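PDB 4V16: SVP1-like protein 2 from Kluyveromyces lactis, which probably binds phosphatidylinositol 3,5-bisphosphate through a seven-bladed beta-propeller of the PROPPIN family, which would bring it to membranes. Local coordinates for residues E130-G135 with L145-E150; V137-N142 with K183-N188. All coordinates share one frame; numbering follows the deposited sequence.

Contact 1: E130-G135 with L145-E150; sequences EDIKFG and LVYSNE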
ATOM      1  N   GLU A 130     -23.200   0.782  -7.458  1.00 50.27           N
ATOM      2  CA  GLU A 130     -23.667  -0.168  -6.462  1.00 45.87           C
ATOM      3  C   GLU A 130     -22.459  -0.822  -5.804  1.00 50.14           C
ATOM      4  O   GLU A 130     -21.438  -1.060  -6.451  1.00 49.92           O
ATOM      5  CB  GLU A 130     -24.574  -1.214  -7.091  1.00 43.33           C
ATOM      6  N   ASP A 131     -22.583  -1.104  -4.513  1.00 42.29           N
ATOM      7  CA  ASP A 131     -21.489  -1.672  -3.735  1.00 37.22           C
ATOM      8  C   ASP A 131     -21.033  -3.033  -4.263  1.00 41.58           C
ATOM      9  O   ASP A 131     -21.851  -3.884  -4.612  1.00 53.02           O
ATOM     10  CB  ASP A 131     -21.916  -1.794  -2.275  1.00 38.05           C
ATOM     11  CG  ASP A 131     -21.709  -0.504  -1.494  1.00 45.31           C
ATOM     12  OD1 ASP A 131     -21.494   0.554  -2.125  1.00 47.67           O
ATOM     13  OD2 ASP A 131     -21.776  -0.547  -0.247  1.00 43.21           O
ATOM     14  N   ILE A 132     -19.716  -3.221  -4.309  1.00 45.69           N
ATOM     15  CA  ILE A 132     -19.111  -4.437  -4.851  1.00 45.08           C
ATOM     16  C   ILE A 132     -18.668  -5.375  -3.734  1.00 42.90           C
ATOM     17  O   ILE A 132     -17.800  -5.031  -2.932  1.00 43.66           O
ATOM     18  CB  ILE A 132     -17.888  -4.114  -5.741  1.00 45.43           C
ATOM     19  CG1 ILE A 132     -18.281  -3.139  -6.856  1.00 45.62           C
ATOM     20  CG2 ILE A 132     -17.301  -5.398  -6.332  1.00 40.37           C
ATOM     21  CD1 ILE A 132     -17.111  -2.613  -7.663  1.00 45.14           C
ATOM     22  N   LYS A 133     -19.261  -6.563  -3.694  1.00 47.06           N
ATOM     23  CA  LYS A 133     -18.880  -7.570  -2.713  1.00 48.84           C
ATOM     24  C   LYS A 133     -17.641  -8.306  -3.216  1.00 42.24           C
ATOM     25  O   LYS A 133     -17.548  -8.631  -4.399  1.00 44.41           O
ATOM     26  CB  LYS A 133     -20.040  -8.539  -2.458  1.00 47.59           C
ATOM     27  CG  LYS A 133     -19.884  -9.362  -1.189  1.00 62.11           C
ATOM     28  CD  LYS A 133     -21.220  -9.897  -0.678  1.00 59.39           C
ATOM     29  CE  LYS A 133     -22.036  -8.807   0.008  1.00 54.24           C
ATOM     30  NZ  LYS A 133     -23.099  -9.370   0.890  1.00 55.25           N
ATOM     31  N   PHE A 134     -16.688  -8.556  -2.320  1.00 39.23           N
ATOM     32  CA  PHE A 134     -15.386  -9.087  -2.718  1.00 37.85           C
ATOM     33  C   PHE A 134     -14.804 -10.042  -1.675  1.00 36.82           C
ATOM     34  O   PHE A 134     -15.427 -10.312  -0.648  1.00 42.37           O
ATOM     35  CB  PHE A 134     -14.414  -7.931  -2.978  1.00 38.65           C
ATOM     36  CG  PHE A 134     -13.875  -7.297  -1.726  1.00 38.88           C
ATOM     37  CD1 PHE A 134     -14.731  -6.787  -0.765  1.00 34.21           C
ATOM     38  CD2 PHE A 134     -12.511  -7.201  -1.518  1.00 40.06           C
ATOM     39  CE1 PHE A 134     -14.234  -6.204   0.385  1.00 36.64           C
ATOM     40  CE2 PHE A 134     -12.008  -6.619  -0.370  1.00 34.95           C
ATOM     41  CZ  PHE A 134     -12.871  -6.121   0.581  1.00 30.04           C
ATOM     42  N   GLY A 135     -13.596 -10.533  -1.944  1.00 37.43           N
ATOM     43  CA  GLY A 135     -13.011 -11.626  -1.184  1.00 37.76           C
ATOM     44  C   GLY A 135     -12.184 -11.250   0.033  1.00 34.61           C
ATOM     45  O   GLY A 135     -11.832 -12.124   0.830  1.00 33.37           O
ATOM     46  N   LEU A 145      -9.063  -0.317 -10.453  1.00 39.04           N
ATOM     47  CA  LEU A 145      -9.472  -1.075  -9.272  1.00 37.88           C
ATOM     48  C   LEU A 145      -9.171  -2.560  -9.426  1.00 34.50           C
ATOM     49  O   LEU A 145      -9.479  -3.166 -10.453  1.00 36.09           O
ATOM     50  CB  LEU A 145     -10.968  -0.876  -9.004  1.00 44.01           C
ATOM     51  CG  LEU A 145     -11.577  -1.659  -7.836  1.00 31.91           C
ATOM     52  CD1 LEU A 145     -10.947  -1.250  -6.513  1.00 33.50           C
ATOM     53  CD2 LEU A 145     -13.086  -1.461  -7.798  1.00 39.43           C
ATOM     54  N   VAL A 146      -8.568  -3.136  -8.389  1.00 35.65           N
ATOM     55  CA  VAL A 146      -8.308  -4.569  -8.335  1.00 34.79           C
ATOM     56  C   VAL A 146      -8.861  -5.129  -7.031  1.00 33.83           C
ATOM     57  O   VAL A 146      -8.634  -4.565  -5.962  1.00 33.34           O
ATOM     58  CB  VAL A 146      -6.802  -4.884  -8.440  1.00 28.99           C
ATOM     59  CG1 VAL A 146      -6.559  -6.389  -8.368  1.00 28.92           C
ATOM     60  CG2 VAL A 146      -6.230  -4.316  -9.731  1.00 35.36           C
ATOM     61  N   TYR A 147      -9.596  -6.231  -7.126  1.00 33.71           N
ATOM     62  CA  TYR A 147     -10.140  -6.889  -5.945  1.00 34.88           C
ATOM     63  C   TYR A 147     -10.303  -8.382  -6.201  1.00 36.68           C
ATOM     64  O   TYR A 147     -10.395  -8.818  -7.351  1.00 37.03           O
ATOM     65  CB  TYR A 147     -11.482  -6.263  -5.543  1.00 34.84           C
ATOM     66  CG  TYR A 147     -12.586  -6.427  -6.569  1.00 37.99           C
ATOM     67  CD1 TYR A 147     -12.771  -5.490  -7.577  1.00 38.95           C
ATOM     68  CD2 TYR A 147     -13.451  -7.514  -6.521  1.00 40.16           C
ATOM     69  CE1 TYR A 147     -13.781  -5.634  -8.514  1.00 39.88           C
ATOM     70  CE2 TYR A 147     -14.463  -7.666  -7.453  1.00 40.81           C
ATOM     71  CZ  TYR A 147     -14.624  -6.724  -8.446  1.00 42.34           C
ATOM     72  OH  TYR A 147     -15.628  -6.873  -9.375  1.00 40.31           O
ATOM     73  N   SER A 148     -10.326  -9.163  -5.125  1.00 33.93           N
ATOM     74  CA  SER A 148     -10.483 -10.609  -5.225  1.00 36.91           C
ATOM     75  C   SER A 148     -11.960 -10.997  -5.251  1.00 40.66           C
ATOM     76  O   SER A 148     -12.784 -10.375  -4.581  1.00 36.33           O
ATOM     77  CB  SER A 148      -9.772 -11.305  -4.060  1.00 35.65           C
ATOM     78  OG  SER A 148     -10.219 -10.805  -2.811  1.00 37.48           O
ATOM     79  N   ASN A 149     -12.287 -12.019  -6.036  1.00 40.75           N
ATOM     80  CA  ASN A 149     -13.650 -12.535  -6.103  1.00 38.37           C
ATOM     81  C   ASN A 149     -14.108 -13.008  -4.726  1.00 36.74           C
ATOM     82  O   ASN A 149     -13.307 -13.524  -3.950  1.00 36.21           O
ATOM     83  CB  ASN A 149     -13.736 -13.674  -7.117  1.00 40.87           C
ATOM     84  CG  ASN A 149     -15.134 -14.232  -7.250  1.00 37.75           C
ATOM     85  OD1 ASN A 149     -15.534 -15.121  -6.497  1.00 38.67           O
ATOM     86  ND2 ASN A 149     -15.887 -13.714  -8.212  1.00 38.57           N
ATOM     87  N   GLU A 150     -15.393 -12.835  -4.423  1.00 36.26           N
ATOM     88  CA  GLU A 150     -15.876 -13.059  -3.062  1.00 39.45           C
ATOM     89  C   GLU A 150     -15.954 -14.540  -2.686  1.00 37.99           C
ATOM     90  O   GLU A 150     -16.025 -14.871  -1.499  1.00 33.97           O
ATOM     91  CB  GLU A 150     -17.248 -12.404  -2.865  1.00 38.48           C
ATOM     92  CG  GLU A 150     -18.365 -12.984  -3.717  1.00 47.17           C
ATOM     93  CD  GLU A 150     -19.750 -12.587  -3.224  1.00 54.21           C
ATOM     94  OE1 GLU A 150     -19.937 -12.454  -1.993  1.00 46.60           O
ATOM     95  OE2 GLU A 150     -20.656 -12.418  -4.069  1.00 58.01           O
TER
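I132 and Y147 carry the apolar half of this contact between two propeller blades. The methyl CG2 of I132 sits over one face of the Y147 ring, 4.0 Å from the centroid, a CH-pi contact that leans toward the hydroxyl end of the ring. With CG1 beside the backbone N (chi1 -56°) and CG2 anti to that N, the isoleucine splits its branches: CG2 goes to the tyrosine, while CD1 meets L145 CD2 tip to tip at 4.2 Å. Nearer the backbone, F134 CB packs against CD2 of the same tyrosine ring at 3.7 Å. Beyond the aromatic, the two segments close up, and the CA atoms of G135 and E150 come within 3.7 Å of each other. Here G135 N donates to S148 O over 2.8 Å, from above the carbonyl plane and with an N-H...O angle of 140°. G135 CA also makes a CA-H...O contact of 3.4 Å with N149 O. At the exposed end, K133 and E150 meet through the lysine's aliphatic part, CD lying near OE1, whereas K133 NZ stays 5.3 Å from E150 OE1, so any attraction between their charges is at best long-range. In the next shell, the ring of H157 lies nearly parallel to that of Y147, and N149 OD1 accepts from the backbone N of F151 and of N152, just beyond the segment. Strand 132-133 is the outermost of its blade, paired with strand 115-120, whose I116 touches both F134 and Y147; strand 144-148 runs between 138-141 and 155-160 in the next blade.

Contact 2: V137-N142 with K183-N188; sequences VCEFAN and KMVRLN
Strands 138-141 and 182-187, the innermost of two successive propeller blades, meet through E139, V185 and L187. Their short segments run side by side in nearly the same direction, 11° apart, with axes 6.5 Å apart at closest approach, and no backbone-to-backbone hydrogen bond joins them; side chains fill the interface. At its middle, E139 CB rests on V185 CG1 at 3.7 Å and E139 CG on L187 CD1 at 3.8 Å, the glutamate and leucine side chains lying alongside with opposite headings. The first torsion sets CG anti to the backbone N, and a bend at chi2 (93°) then brings OE2 to L187 N, a weak hydrogen bond of 3.4 Å that is nonetheless fairly straight at 163°. The other oxygen, OE1, lies 4.2 Å from R186 NH1 and off the plane of the guanidinium group, so any attraction is probably electrostatic only. R186 NH1 donates instead to V185 O at 2.9 Å, and its NH2 forms a salt bridge with D229. Cut back to an alanine, the E139 position would probably leave L187 N without this acceptor and open a gap beside L187 CD1. Apolar contacts flank the glutamate: A141 CB touches the same leucine methyl at 3.7 Å, and V137 CG2 approaches V185 CG2 at 4.3 Å. Outward from the axis, V185 and L187 also reach V146 and L144 of strand 144-148, and V194 of strand 193-198 backs both. On its other flank, strand 182-187 faces strand 227-232 of the following blade, where M184 touches I227, D229 and M230.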
ATOM      1  N   VAL A 137      -9.404  -8.772  -0.152  1.00 32.94           N
ATOM      2  CA  VAL A 137      -8.216  -8.025  -0.560  1.00 28.78           C
ATOM      3  C   VAL A 137      -8.542  -7.163  -1.768  1.00 31.85           C
ATOM      4  O   VAL A 137      -9.289  -7.577  -2.654  1.00 36.75           O
ATOM      5  CB  VAL A 137      -7.019  -8.970  -0.879  1.00 30.99           C
ATOM      6  CG1 VAL A 137      -7.393 -10.426  -0.641  1.00 37.42           C
ATOM      7  CG2 VAL A 137      -6.497  -8.781  -2.308  1.00 30.62           C
ATOM      8  N   CYS A 138      -7.983  -5.958  -1.798  1.00 34.23           N
ATOM      9  CA  CYS A 138      -8.199  -5.064  -2.926  1.00 30.40           C
ATOM     10  C   CYS A 138      -7.151  -3.958  -2.991  1.00 31.96           C
ATOM     11  O   CYS A 138      -6.374  -3.753  -2.058  1.00 37.27           O
ATOM     12  CB  CYS A 138      -9.599  -4.446  -2.863  1.00 33.55           C
ATOM     13  SG  CYS A 138      -9.808  -3.172  -1.599  1.00 38.92           S
ATOM     14  N   GLU A 139      -7.154  -3.248  -4.113  1.00 37.04           N
ATOM     15  CA  GLU A 139      -6.196  -2.188  -4.386  1.00 34.38           C
ATOM     16  C   GLU A 139      -6.809  -1.244  -5.412  1.00 36.41           C
ATOM     17  O   GLU A 139      -7.453  -1.687  -6.364  1.00 37.46           O
ATOM     18  CB  GLU A 139      -4.871  -2.773  -4.899  1.00 39.77           C
ATOM     19  CG  GLU A 139      -3.876  -1.776  -5.515  1.00 45.15           C
ATOM     20  CD  GLU A 139      -2.868  -1.237  -4.516  1.00 52.18           C
ATOM     21  OE1 GLU A 139      -3.183  -1.198  -3.306  1.00 55.26           O
ATOM     22  OE2 GLU A 139      -1.754  -0.857  -4.944  1.00 46.76           O
ATOM     23  N   PHE A 140      -6.616   0.053  -5.209  1.00 41.37           N
ATOM     24  CA  PHE A 140      -7.025   1.049  -6.188  1.00 40.56           C
ATOM     25  C   PHE A 140      -5.911   2.065  -6.397  1.00 39.80           C
ATOM     26  O   PHE A 140      -5.375   2.621  -5.439  1.00 40.76           O
ATOM     27  CB  PHE A 140      -8.307   1.755  -5.751  1.00 36.25           C
ATOM     28  CG  PHE A 140      -8.711   2.873  -6.662  1.00 41.69           C
ATOM     29  CD1 PHE A 140      -9.317   2.608  -7.878  1.00 42.08           C
ATOM     30  CD2 PHE A 140      -8.478   4.191  -6.306  1.00 44.53           C
ATOM     31  CE1 PHE A 140      -9.687   3.639  -8.721  1.00 49.10           C
ATOM     32  CE2 PHE A 140      -8.847   5.226  -7.143  1.00 42.58           C
ATOM     33  CZ  PHE A 140      -9.452   4.950  -8.352  1.00 46.65           C
ATOM     34  N   ALA A 141      -5.565   2.297  -7.659  1.00 43.84           N
ATOM     35  CA  ALA A 141      -4.494   3.225  -7.994  1.00 46.05           C
ATOM     36  C   ALA A 141      -4.632   3.724  -9.425  1.00 49.55           C
ATOM     37  O   ALA A 141      -4.703   2.933 -10.368  1.00 48.09           O
ATOM     38  CB  ALA A 141      -3.142   2.563  -7.795  1.00 39.18           C
ATOM     39  N   ASN A 142      -4.676   5.043  -9.575  1.00 55.15           N
ATOM     40  CA  ASN A 142      -4.701   5.675 -10.887  1.00 60.25           C
ATOM     41  C   ASN A 142      -5.939   5.275 -11.686  1.00 55.44           C
ATOM     42  O   ASN A 142      -5.863   5.022 -12.890  1.00 56.22           O
ATOM     43  CB  ASN A 142      -3.426   5.319 -11.659  1.00 63.61           C
ATOM     44  CG  ASN A 142      -2.986   6.423 -12.604  1.00 70.12           C
ATOM     45  OD1 ASN A 142      -3.098   7.608 -12.287  1.00 68.46           O
ATOM     46  ND2 ASN A 142      -2.481   6.038 -13.771  1.00 67.02           N
ATOM     47  N   LYS A 183      -3.360 -13.171  -1.129  1.00 36.64           N
ATOM     48  CA  LYS A 183      -3.156 -12.479   0.139  1.00 34.78           C
ATOM     49  C   LYS A 183      -3.147 -10.966  -0.049  1.00 38.96           C
ATOM     50  O   LYS A 183      -3.844 -10.244   0.666  1.00 39.53           O
ATOM     51  CB  LYS A 183      -1.853 -12.927   0.800  1.00 42.43           C
ATOM     52  CG  LYS A 183      -1.689 -12.369   2.205  1.00 53.10           C
ATOM     53  CD  LYS A 183      -0.608 -13.091   2.991  1.00 53.27           C
ATOM     54  CE  LYS A 183      -0.671 -12.727   4.468  1.00 54.76           C
ATOM     55  NZ  LYS A 183      -1.959 -13.138   5.105  1.00 58.59           N
ATOM     56  N   MET A 184      -2.356 -10.486  -1.002  1.00 37.24           N
ATOM     57  CA  MET A 184      -2.335  -9.062  -1.309  1.00 33.76           C
ATOM     58  C   MET A 184      -2.018  -8.797  -2.771  1.00 35.16           C
ATOM     59  O   MET A 184      -1.706  -9.710  -3.537  1.00 36.19           O
ATOM     60  CB  MET A 184      -1.330  -8.329  -0.420  1.00 34.91           C
ATOM     61  CG  MET A 184       0.105  -8.786  -0.571  1.00 40.71           C
ATOM     62  SD  MET A 184       1.227  -7.755   0.396  1.00 32.38           S
ATOM     63  CE  MET A 184       1.200  -6.243  -0.559  1.00 39.86           C
ATOM     64  N   VAL A 185      -2.099  -7.524  -3.133  1.00 37.43           N
ATOM     65  CA  VAL A 185      -2.021  -7.088  -4.515  1.00 30.77           C
ATOM     66  C   VAL A 185      -1.347  -5.721  -4.575  1.00 33.77           C
ATOM     67  O   VAL A 185      -1.513  -4.904  -3.668  1.00 33.92           O
ATOM     68  CB  VAL A 185      -3.433  -7.032  -5.144  1.00 36.67           C
ATOM     69  CG1 VAL A 185      -3.516  -5.992  -6.257  1.00 46.17           C
ATOM     70  CG2 VAL A 185      -3.841  -8.412  -5.655  1.00 34.82           C
ATOM     71  N   ARG A 186      -0.586  -5.479  -5.639  1.00 38.63           N
ATOM     72  CA  ARG A 186       0.107  -4.204  -5.810  1.00 37.42           C
ATOM     73  C   ARG A 186       0.189  -3.777  -7.269  1.00 33.57           C
ATOM     74  O   ARG A 186       0.793  -4.458  -8.096  1.00 34.48           O
ATOM     75  CB  ARG A 186       1.521  -4.277  -5.229  1.00 34.36           C
ATOM     76  CG  ARG A 186       1.607  -4.121  -3.722  1.00 35.49           C
ATOM     77  CD  ARG A 186       1.164  -2.736  -3.265  1.00 39.36           C
ATOM     78  NE  ARG A 186       1.367  -2.552  -1.831  1.00 36.65           N
ATOM     79  CZ  ARG A 186       0.539  -2.999  -0.891  1.00 37.49           C
ATOM     80  NH1 ARG A 186      -0.562  -3.660  -1.224  1.00 45.91           N
ATOM     81  NH2 ARG A 186       0.812  -2.784   0.388  1.00 44.11           N
ATOM     82  N   LEU A 187      -0.421  -2.636  -7.571  1.00 36.21           N
ATOM     83  CA  LEU A 187      -0.290  -2.014  -8.881  1.00 34.24           C
ATOM     84  C   LEU A 187       1.030  -1.260  -8.969  1.00 39.97           C
ATOM     85  O   LEU A 187       1.482  -0.678  -7.982  1.00 39.86           O
ATOM     86  CB  LEU A 187      -1.455  -1.056  -9.135  1.00 36.93           C
ATOM     87  CG  LEU A 187      -2.785  -1.681  -9.549  1.00 40.54           C
ATOM     88  CD1 LEU A 187      -3.940  -0.751  -9.208  1.00 38.80           C
ATOM     89  CD2 LEU A 187      -2.768  -1.986 -11.037  1.00 35.24           C
ATOM     90  N   ASN A 188       1.651  -1.266 -10.144  1.00 39.25           N
ATOM     91  CA  ASN A 188       2.843  -0.455 -10.358  1.00 38.66           C
ATOM     92  C   ASN A 188       2.457   1.019 -10.450  1.00 40.46           C
ATOM     93  O   ASN A 188       1.288   1.372 -10.293  1.00 43.27           O
ATOM     94  CB  ASN A 188       3.595  -0.902 -11.614  1.00 35.99           C
ATOM     95  CG  ASN A 188       2.734  -0.865 -12.858  1.00 43.15           C
ATOM     96  OD1 ASN A 188       1.549  -0.540 -12.800  1.00 47.91           O
ATOM     97  ND2 ASN A 188       3.330  -1.194 -13.997  1.00 41.70           N
TER

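How the contacts relate
Both contacts join successive blades, and the blade of strands 138-141, 144-148, 155-160 and 173-176 takes part in each. Contact 1 ties it to the preceding blade, about 17 Å from the centre of the chain, while contact 2 ties it to the following one, about 7 Å from that centre; their own centres lie 12 Å apart. Along the chain the segments alternate: 130-135, 137-142, 145-150, 183-188. Strands 138-141 and 144-148 are antiparallel neighbours, probably hydrogen-bonded from V146 O to E139 N and from S148 N to V137 O, so the two interfaces share a backbone connection. One four-stranded sheet is thus held on two sides, the blade-to-blade packing from which the propeller ring is built.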